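Local coordinates for manganese-binding protein (Chlamydia trachomatis, PDB 6NSI) that binds iron, manganese and nickel ions, preferring ferrous iron, and delivers them to the membrane permease of an ABC transporter for import, at residues A113-A118 with Q138-M143; R148-S153 with H272-I277; V223-L228 with T278-G283. One frame throughout, in Å; residues are numbered along the deposited sequence.

Contact 1 of 3, residues A113-A118 with Q138-M143; sequences AVKEMA and QILSEM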
loop_
_atom_site.group_PDB
_atom_site.type_symbol
_atom_site.label_atom_id
_atom_site.label_comp_id
_atom_site.label_asym_id
_atom_site.label_seq_id
_atom_site.Cartn_x
_atom_site.Cartn_y
_atom_site.Cartn_z
ATOM N N ALA A 113 -5.476 10.767 -0.419
ATOM C CA ALA A 113 -6.125 10.090 0.701
ATOM C C ALA A 113 -5.975 10.894 1.987
ATOM O O ALA A 113 -6.937 11.079 2.739
ATOM C CB ALA A 113 -5.533 8.687 0.874
ATOM N N VAL A 114 -4.762 11.375 2.262
ATOM C CA VAL A 114 -4.554 12.171 3.464
ATOM C C VAL A 114 -5.367 13.460 3.409
ATOM O O VAL A 114 -5.872 13.928 4.442
ATOM C CB VAL A 114 -3.050 12.425 3.658
ATOM C CG1 VAL A 114 -2.812 13.460 4.733
ATOM C CG2 VAL A 114 -2.354 11.108 4.016
ATOM N N LYS A 115 -5.574 13.993 2.207
ATOM C CA LYS A 115 -6.403 15.211 2.056
ATOM C C LYS A 115 -7.812 14.897 2.548
ATOM O O LYS A 115 -8.385 15.735 3.206
ATOM C CB LYS A 115 -6.423 15.710 0.612
ATOM C CG LYS A 115 -6.383 17.223 0.476
ATOM C CD LYS A 115 -6.258 17.700 -0.941
ATOM C CE LYS A 115 -5.132 17.007 -1.669
ATOM N NZ LYS A 115 -3.805 17.426 -1.165
ATOM N N GLU A 116 -8.326 13.716 2.224
ATOM C CA GLU A 116 -9.657 13.326 2.680
ATOM C C GLU A 116 -9.676 13.082 4.184
ATOM O O GLU A 116 -10.652 13.427 4.857
ATOM C CB GLU A 116 -10.125 12.078 1.935
ATOM C CG GLU A 116 -10.188 12.251 0.432
ATOM C CD GLU A 116 -11.170 13.325 0.019
ATOM O OE1 GLU A 116 -12.280 13.381 0.593
ATOM O OE2 GLU A 116 -10.824 14.119 -0.878
ATOM N N MET A 117 -8.615 12.475 4.726
ATOM C CA MET A 117 -8.501 12.327 6.174
ATOM C C MET A 117 -8.633 13.674 6.875
ATOM O O MET A 117 -9.453 13.834 7.785
ATOM C CB MET A 117 -7.167 11.686 6.542
ATOM C CG MET A 117 -6.907 10.294 5.950
ATOM S SD MET A 117 -5.308 9.723 6.557
ATOM C CE MET A 117 -4.782 8.607 5.240
ATOM N N ALA A 118 -7.815 14.651 6.475
ATOM C CA ALA A 118 -7.870 15.979 7.084
ATOM C C ALA A 118 -9.266 16.577 6.991
ATOM O O ALA A 118 -9.817 17.062 7.991
ATOM C CB ALA A 118 -6.857 16.903 6.412
ATOM N N GLN A 138 1.445 20.559 6.706
ATOM C CA GLN A 138 2.824 20.118 6.865
ATOM C C GLN A 138 3.028 18.719 6.291
ATOM O O GLN A 138 3.931 18.504 5.474
ATOM C CB GLN A 138 3.229 20.171 8.337
ATOM C CG GLN A 138 4.730 20.075 8.553
ATOM C CD GLN A 138 5.532 20.957 7.592
ATOM O OE1 GLN A 138 5.159 22.102 7.312
ATOM N NE2 GLN A 138 6.647 20.425 7.093
ATOM N N ILE A 139 2.195 17.751 6.688
ATOM C CA ILE A 139 2.441 16.385 6.227
ATOM C C ILE A 139 2.211 16.278 4.723
ATOM O O ILE A 139 2.953 15.582 4.015
ATOM C CB ILE A 139 1.595 15.365 7.020
ATOM C CG1 ILE A 139 1.983 13.934 6.613
ATOM C CG2 ILE A 139 0.104 15.608 6.849
ATOM C CD1 ILE A 139 3.498 13.710 6.621
ATOM N N LEU A 140 1.209 16.993 4.203
ATOM C CA LEU A 140 0.925 16.946 2.772
ATOM C C LEU A 140 2.098 17.461 1.942
ATOM O O LEU A 140 2.403 16.904 0.880
ATOM C CB LEU A 140 -0.334 17.744 2.455
ATOM C CG LEU A 140 -1.659 17.056 2.785
ATOM C CD1 LEU A 140 -2.818 18.075 2.713
ATOM C CD2 LEU A 140 -1.873 15.887 1.845
ATOM N N SER A 141 2.761 18.530 2.393
ATOM C CA SER A 141 3.912 19.021 1.636
ATOM C C SER A 141 5.128 18.123 1.828
ATOM O O SER A 141 5.985 18.028 0.935
ATOM C CB SER A 141 4.242 20.454 2.045
ATOM O OG SER A 141 4.710 20.470 3.376
ATOM N N GLU A 142 5.229 17.466 2.983
ATOM C CA GLU A 142 6.285 16.482 3.165
ATOM C C GLU A 142 6.075 15.280 2.246
ATOM O O GLU A 142 7.039 14.746 1.682
ATOM C CB GLU A 142 6.346 16.060 4.632
ATOM C CG GLU A 142 7.037 17.070 5.542
ATOM C CD GLU A 142 6.937 16.703 7.015
ATOM O OE1 GLU A 142 6.695 17.601 7.849
ATOM O OE2 GLU A 142 7.090 15.511 7.349
ATOM N N MET A 143 4.814 14.869 2.055
ATOM C CA MET A 143 4.506 13.737 1.182
ATOM C C MET A 143 4.725 14.083 -0.285
ATOM O O MET A 143 5.132 13.218 -1.071
ATOM C CB MET A 143 3.064 13.261 1.406
ATOM C CG MET A 143 2.804 12.638 2.765
ATOM S SD MET A 143 1.049 12.320 3.095
ATOM C CE MET A 143 0.763 10.891 2.042
#
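V114 and L140 face each other across two antiparallel helical segments, 113-118 and 138-143, whose axes run at 179° to one another and come within 10.4 Å. V114 carries most of the contact from its side, spreading its two methyl groups over different partners. Its CG1 stands anti to the backbone N (chi1 169°) and meets the end of L140, with V114 CG1 3.9 Å from L140 CD2, while I139 CG2 lies 4.2 Å from the same V114 CG1. The V114 and L140 side chains pass alongside one another, running in opposite senses. The other branch, V114 CG2, is directed to M143, where it lies 3.7 Å from both the SD and the CE of that methionine; the M143 chain bends at its last torsion (chi3 74°), which lets sulfur and methyl touch together. The segments belong to helices 107-124 and 129-154, which form an antiparallel helical hairpin with a short connection between them. Helix 9-19 also packs on the hairpin, C14 touching V114 and R17 touching I139, and F267 of helix 266-280 touches I139 and M143. Toward solvent, exposed K115 bends at chi3 and chi4 and lays its ammonium beside the L140 methyls, K115 NZ being 3.9 Å from L140 CD2. Farther round helix 129-154, Q138 NE2 donates to the anti lone pair of E142 OE1, which also forms a salt bridge with R17.

Contact 2 of 3, residues R148-S153 with H272-I277; sequences RWAARS and HNVRTI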
loop_
_atom_site.group_PDB
_atom_site.type_symbol
_atom_site.label_atom_id
_atom_site.label_comp_id
_atom_site.label_asym_id
_atom_site.label_seq_id
_atom_site.Cartn_x
_atom_site.Cartn_y
_atom_site.Cartn_z
ATOM N N ARG A 148 8.286 13.242 -5.005
ATOM C CA ARG A 148 9.325 13.668 -5.939
ATOM C C ARG A 148 10.603 12.871 -5.730
ATOM O O ARG A 148 11.243 12.442 -6.700
ATOM C CB ARG A 148 9.614 15.170 -5.772
ATOM C CG ARG A 148 8.599 16.104 -6.417
ATOM C CD ARG A 148 9.102 17.563 -6.477
ATOM N NE ARG A 148 9.422 18.110 -5.158
ATOM C CZ ARG A 148 8.526 18.611 -4.304
ATOM N NH1 ARG A 148 7.233 18.635 -4.616
ATOM N NH2 ARG A 148 8.925 19.081 -3.125
ATOM N N TRP A 149 11.010 12.699 -4.466
ATOM C CA TRP A 149 12.206 11.923 -4.152
ATOM C C TRP A 149 12.100 10.495 -4.677
ATOM O O TRP A 149 13.062 9.956 -5.237
ATOM C CB TRP A 149 12.443 11.911 -2.640
ATOM C CG TRP A 149 13.470 10.891 -2.220
ATOM C CD1 TRP A 149 14.832 11.011 -2.300
ATOM C CD2 TRP A 149 13.216 9.587 -1.678
ATOM N NE1 TRP A 149 15.439 9.872 -1.825
ATOM C CE2 TRP A 149 14.471 8.980 -1.441
ATOM C CE3 TRP A 149 12.047 8.879 -1.363
ATOM C CZ2 TRP A 149 14.595 7.685 -0.908
ATOM C CZ3 TRP A 149 12.164 7.601 -0.823
ATOM C CH2 TRP A 149 13.434 7.014 -0.601
ATOM N N ALA A 150 10.939 9.861 -4.491
ATOM C CA ALA A 150 10.749 8.487 -4.967
ATOM C C ALA A 150 10.845 8.420 -6.486
ATOM O O ALA A 150 11.568 7.583 -7.043
ATOM C CB ALA A 150 9.398 7.946 -4.487
ATOM N N ALA A 151 10.130 9.322 -7.173
ATOM C CA ALA A 151 10.124 9.304 -8.629
ATOM C C ALA A 151 11.527 9.516 -9.174
ATOM O O ALA A 151 11.947 8.832 -10.111
ATOM C CB ALA A 151 9.163 10.368 -9.155
ATOM N N ARG A 152 12.281 10.435 -8.567
ATOM C CA ARG A 152 13.641 10.696 -9.021
ATOM C C ARG A 152 14.552 9.503 -8.759
ATOM O O ARG A 152 15.332 9.107 -9.638
ATOM C CB ARG A 152 14.188 11.960 -8.349
ATOM C CG ARG A 152 13.685 13.273 -8.972
ATOM C CD ARG A 152 13.671 14.436 -7.962
ATOM N NE ARG A 152 14.548 14.166 -6.815
ATOM C CZ ARG A 152 14.317 14.560 -5.558
ATOM N NH1 ARG A 152 13.223 15.253 -5.248
ATOM N NH2 ARG A 152 15.186 14.245 -4.597
ATOM N N SER A 153 14.471 8.914 -7.561
ATOM C CA SER A 153 15.306 7.755 -7.246
ATOM C C SER A 153 14.958 6.571 -8.139
ATOM O O SER A 153 15.842 5.931 -8.725
ATOM C CB SER A 153 15.150 7.365 -5.776
ATOM O OG SER A 153 15.547 8.419 -4.913
ATOM N N HIS A 272 11.956 2.989 2.886
ATOM C CA HIS A 272 12.684 1.724 2.825
ATOM C C HIS A 272 12.352 0.950 1.553
ATOM O O HIS A 272 13.248 0.375 0.913
ATOM C CB HIS A 272 12.376 0.861 4.053
ATOM C CG HIS A 272 12.818 -0.565 3.903
ATOM N ND1 HIS A 272 14.011 -1.035 4.416
ATOM C CD2 HIS A 272 12.240 -1.616 3.267
ATOM C CE1 HIS A 272 14.139 -2.316 4.116
ATOM N NE2 HIS A 272 13.083 -2.691 3.412
ATOM N N ASN A 273 11.063 0.896 1.188
ATOM C CA ASN A 273 10.665 0.184 -0.023
ATOM C C ASN A 273 11.328 0.792 -1.250
ATOM O O ASN A 273 11.812 0.069 -2.127
ATOM C CB ASN A 273 9.146 0.215 -0.178
ATOM C CG ASN A 273 8.440 -0.828 0.687
ATOM O OD1 ASN A 273 9.061 -1.760 1.211
ATOM N ND2 ASN A 273 7.136 -0.680 0.821
ATOM N N VAL A 274 11.350 2.127 -1.329
ATOM C CA VAL A 274 11.936 2.782 -2.496
ATOM C C VAL A 274 13.440 2.546 -2.540
ATOM O O VAL A 274 14.000 2.254 -3.602
ATOM C CB VAL A 274 11.585 4.285 -2.493
ATOM C CG1 VAL A 274 12.420 5.038 -3.537
ATOM C CG2 VAL A 274 10.088 4.471 -2.763
ATOM N N ARG A 275 14.116 2.669 -1.393
ATOM C CA ARG A 275 15.551 2.399 -1.330
ATOM C C ARG A 275 15.854 0.970 -1.761
ATOM O O ARG A 275 16.734 0.735 -2.594
ATOM C CB ARG A 275 16.070 2.638 0.090
ATOM C CG ARG A 275 16.270 4.102 0.451
ATOM C CD ARG A 275 16.722 4.293 1.917
ATOM N NE ARG A 275 16.083 5.468 2.511
ATOM C CZ ARG A 275 16.589 6.700 2.455
ATOM N NH1 ARG A 275 17.755 6.913 1.843
ATOM N NH2 ARG A 275 15.937 7.724 3.012
ATOM N N THR A 276 15.129 0.004 -1.186
ATOM C CA THR A 276 15.324 -1.402 -1.519
ATOM C C THR A 276 15.123 -1.658 -3.014
ATOM O O THR A 276 15.984 -2.244 -3.676
ATOM C CB THR A 276 14.378 -2.255 -0.668
ATOM O OG1 THR A 276 14.675 -2.012 0.716
ATOM C CG2 THR A 276 14.546 -3.777 -0.968
ATOM N N ILE A 277 14.007 -1.192 -3.574
ATOM C CA ILE A 277 13.749 -1.469 -4.985
ATOM C C ILE A 277 14.776 -0.764 -5.871
ATOM O O ILE A 277 15.308 -1.359 -6.819
ATOM C CB ILE A 277 12.300 -1.078 -5.328
ATOM C CG1 ILE A 277 11.346 -2.037 -4.595
ATOM C CG2 ILE A 277 12.052 -1.056 -6.874
ATOM C CD1 ILE A 277 9.902 -1.746 -4.820
#
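W149 reaches across from one helix to V274 and R275 of another, the two segments running nearly parallel at 8° with their axes 10.2 Å apart. With CG anti to the backbone N (chi1 167°), the indole extends over the gap and puts the outer carbons of its six-membered ring against valine: W149 CH2 and W149 CZ3 each lie 3.7 Å from V274 CG1, which approaches the ring obliquely. The second valine methyl is turned to the smaller neighbour, V274 CG2 resting 3.9 Å from A150 CB. R275 arrives across the indole at about a right angle. Its chain, bent at chi3, turns one face of the guanidinium to the indole rim, with W149 CZ2 over its centre, 4.0 Å from R275 CZ; the planes are 42° apart. S153 OG lies above one face of the indole and donates to W149 O, while W149 NE1 donates to L286 O near the C-terminus. F174 of helix 172-178 also packs on V274. Helices 129-154 and 266-280 are thus joined by hydrocarbon contacts and by the guanidinium of R275 resting against the indole, whereas the polar indole nitrogen is satisfied by the C-terminal tail, which should help fix the ring's rotation.

Contact 3 of 3, residues V223-L228 with T278-G283; sequences VEVVFL and TEELGG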
loop_
_atom_site.group_PDB
_atom_site.type_symbol
_atom_site.label_atom_id
_atom_site.label_comp_id
_atom_site.label_asym_id
_atom_site.label_seq_id
_atom_site.Cartn_x
_atom_site.Cartn_y
_atom_site.Cartn_z
ATOM N N VAL A 223 15.112 -10.882 -15.318
ATOM C CA VAL A 223 15.062 -10.364 -13.963
ATOM C C VAL A 223 16.133 -11.064 -13.131
ATOM O O VAL A 223 16.239 -12.295 -13.148
ATOM C CB VAL A 223 13.654 -10.588 -13.375
ATOM C CG1 VAL A 223 13.609 -10.186 -11.935
ATOM C CG2 VAL A 223 12.589 -9.837 -14.168
ATOM N N GLU A 224 16.927 -10.292 -12.379
ATOM C CA GLU A 224 17.998 -10.887 -11.594
ATOM C C GLU A 224 17.668 -11.011 -10.115
ATOM O O GLU A 224 18.341 -11.771 -9.406
ATOM C CB GLU A 224 19.291 -10.073 -11.739
ATOM C CG GLU A 224 19.774 -9.917 -13.160
ATOM C CD GLU A 224 20.816 -8.814 -13.272
ATOM O OE1 GLU A 224 21.725 -8.759 -12.412
ATOM O OE2 GLU A 224 20.704 -7.978 -14.189
ATOM N N VAL A 225 16.649 -10.296 -9.638
ATOM C CA VAL A 225 16.309 -10.282 -8.227
ATOM C C VAL A 225 14.790 -10.243 -8.080
ATOM O O VAL A 225 14.076 -9.649 -8.896
ATOM C CB VAL A 225 16.999 -9.086 -7.518
ATOM C CG1 VAL A 225 16.731 -7.811 -8.282
ATOM C CG2 VAL A 225 16.567 -8.983 -6.058
ATOM N N VAL A 226 14.299 -10.907 -7.030
ATOM C CA VAL A 226 12.887 -10.919 -6.676
ATOM C C VAL A 226 12.769 -10.466 -5.223
ATOM O O VAL A 226 13.713 -10.576 -4.443
ATOM C CB VAL A 226 12.273 -12.319 -6.884
ATOM C CG1 VAL A 226 12.518 -12.797 -8.318
ATOM C CG2 VAL A 226 12.890 -13.315 -5.902
ATOM N N PHE A 227 11.590 -9.978 -4.848
ATOM C CA PHE A 227 11.417 -9.305 -3.564
ATOM C C PHE A 227 10.445 -10.065 -2.662
ATOM O O PHE A 227 9.242 -10.109 -2.938
ATOM C CB PHE A 227 10.927 -7.873 -3.772
ATOM C CG PHE A 227 11.904 -6.998 -4.517
ATOM C CD1 PHE A 227 11.933 -6.996 -5.916
ATOM C CD2 PHE A 227 12.793 -6.179 -3.823
ATOM C CE1 PHE A 227 12.824 -6.169 -6.613
ATOM C CE2 PHE A 227 13.706 -5.340 -4.526
ATOM C CZ PHE A 227 13.716 -5.346 -5.907
ATOM N N LEU A 228 10.960 -10.581 -1.552
ATOM C CA LEU A 228 10.133 -11.088 -0.462
ATOM C C LEU A 228 9.409 -9.947 0.226
ATOM O O LEU A 228 9.878 -8.810 0.225
ATOM C CB LEU A 228 11.003 -11.805 0.573
ATOM C CG LEU A 228 11.813 -12.969 0.007
ATOM C CD1 LEU A 228 12.909 -13.365 0.991
ATOM C CD2 LEU A 228 10.881 -14.124 -0.228
ATOM N N THR A 278 15.096 0.497 -5.568
ATOM C CA THR A 278 16.061 1.235 -6.389
ATOM C C THR A 278 17.427 0.555 -6.380
ATOM O O THR A 278 18.030 0.329 -7.439
ATOM C CB THR A 278 16.182 2.688 -5.901
ATOM O OG1 THR A 278 14.895 3.314 -5.926
ATOM C CG2 THR A 278 17.124 3.504 -6.801
ATOM N N GLU A 279 17.927 0.195 -5.193
ATOM C CA GLU A 279 19.273 -0.371 -5.119
ATOM C C GLU A 279 19.345 -1.736 -5.790
ATOM O O GLU A 279 20.305 -2.032 -6.516
ATOM C CB GLU A 279 19.726 -0.482 -3.660
ATOM C CG GLU A 279 20.307 0.801 -3.091
ATOM C CD GLU A 279 20.644 0.683 -1.613
ATOM O OE1 GLU A 279 20.514 -0.432 -1.048
ATOM O OE2 GLU A 279 21.029 1.712 -1.017
ATOM N N GLU A 280 18.343 -2.588 -5.559
ATOM C CA GLU A 280 18.436 -3.956 -6.067
ATOM C C GLU A 280 18.246 -4.017 -7.575
ATOM O O GLU A 280 18.818 -4.904 -8.223
ATOM C CB GLU A 280 17.417 -4.855 -5.369
ATOM C CG GLU A 280 17.683 -5.029 -3.868
ATOM C CD GLU A 280 18.713 -6.105 -3.554
ATOM O OE1 GLU A 280 18.751 -6.565 -2.391
ATOM O OE2 GLU A 280 19.488 -6.492 -4.470
ATOM N N LEU A 281 17.456 -3.103 -8.151
ATOM C CA LEU A 281 17.259 -3.043 -9.602
ATOM C C LEU A 281 18.312 -2.189 -10.324
ATOM O O LEU A 281 18.215 -1.985 -11.543
ATOM C CB LEU A 281 15.848 -2.541 -9.922
ATOM C CG LEU A 281 14.783 -3.564 -9.444
ATOM C CD1 LEU A 281 13.401 -3.126 -9.855
ATOM C CD2 LEU A 281 15.075 -4.924 -10.006
ATOM N N GLY A 282 19.324 -1.708 -9.615
ATOM C CA GLY A 282 20.486 -1.131 -10.258
ATOM C C GLY A 282 20.525 0.378 -10.307
ATOM O O GLY A 282 21.416 0.930 -10.972
ATOM N N GLY A 283 19.595 1.063 -9.635
ATOM C CA GLY A 283 19.592 2.509 -9.577
ATOM C C GLY A 283 20.449 3.048 -8.448
ATOM O O GLY A 283 21.183 2.324 -7.771
#
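Apolar packing between V225 and F227 on one side and E280 and L281 on the other brings segment 223-228, which carries the short strand 225-226, against the C-terminal end of helix 266-280. V225 points straight at the helix end and places CG1 between its backbone N and carbonyl carbon (chi1 51°), from where V225 CG1 touches L281 CD2 at 3.7 Å. The phenyl ring of F227 reaches in from the flank. L281 CG lies at its edge, near the ring plane, 4.1 Å from F227 CZ, whereas the aliphatic part of the glutamate comes obliquely, with E280 CB 3.8 Å from F227 CZ.

Polar groups border this patch without bonding across it. V225 CG1 packs 3.6 Å from the carbonyl oxygen E280 O. The E280 chain folds at chi2 and stands its carboxylate almost perpendicular to the F227 ring, the planes being 86° apart. Both carboxylate oxygens have partners next to the strand: OE2 forms a salt bridge with R251, on strand 251-252, and OE1 accepts from K254 N.

Backbone bonds define the helix end. A Schellman motif closes it, G283 N donating to T278 O at 2.8 Å and G282 N to E279 O at 3.3 Å, with G282 at positive phi (100°) as the C-prime residue. Within this turn, L281 O accepts from N161 ND2.

Strand 225-226 pairs in parallel with strand 251-252, so the helix terminus seats on this small sheet. The side chain of F227 is about 10 Å from that of the iron ligand H168 and about 14 Å from the bound ferric ion, too far away to touch the metal site. Hydrocarbon thus makes the helix-to-strand contact, while the charge of E280 is probably offset by R251 rather than by anything in segment 223-228.

All three contacts are mainly buried and apolar, but hold different elements. Contacts 1 and 2 share helix 129-154: its earlier part meets helix 107-124 antiparallel, its later part helix 266-280 in parallel. Contact 3 sets the end of helix 266-280 against a strand and touches contact 2, where F227 CE2 packs 3.9 Å from I277 CA. Each helix pair has one exposed basic chain at its edge, K115 beside leucine methyls, R275 against the indole rim. Contact 3 has no exposed touching side chain; its partly exposed acid is tied to the neighbouring strand. Contacts 1 and 2 lie away from the iron site, while the F227 side chain is about 14 Å from the ion.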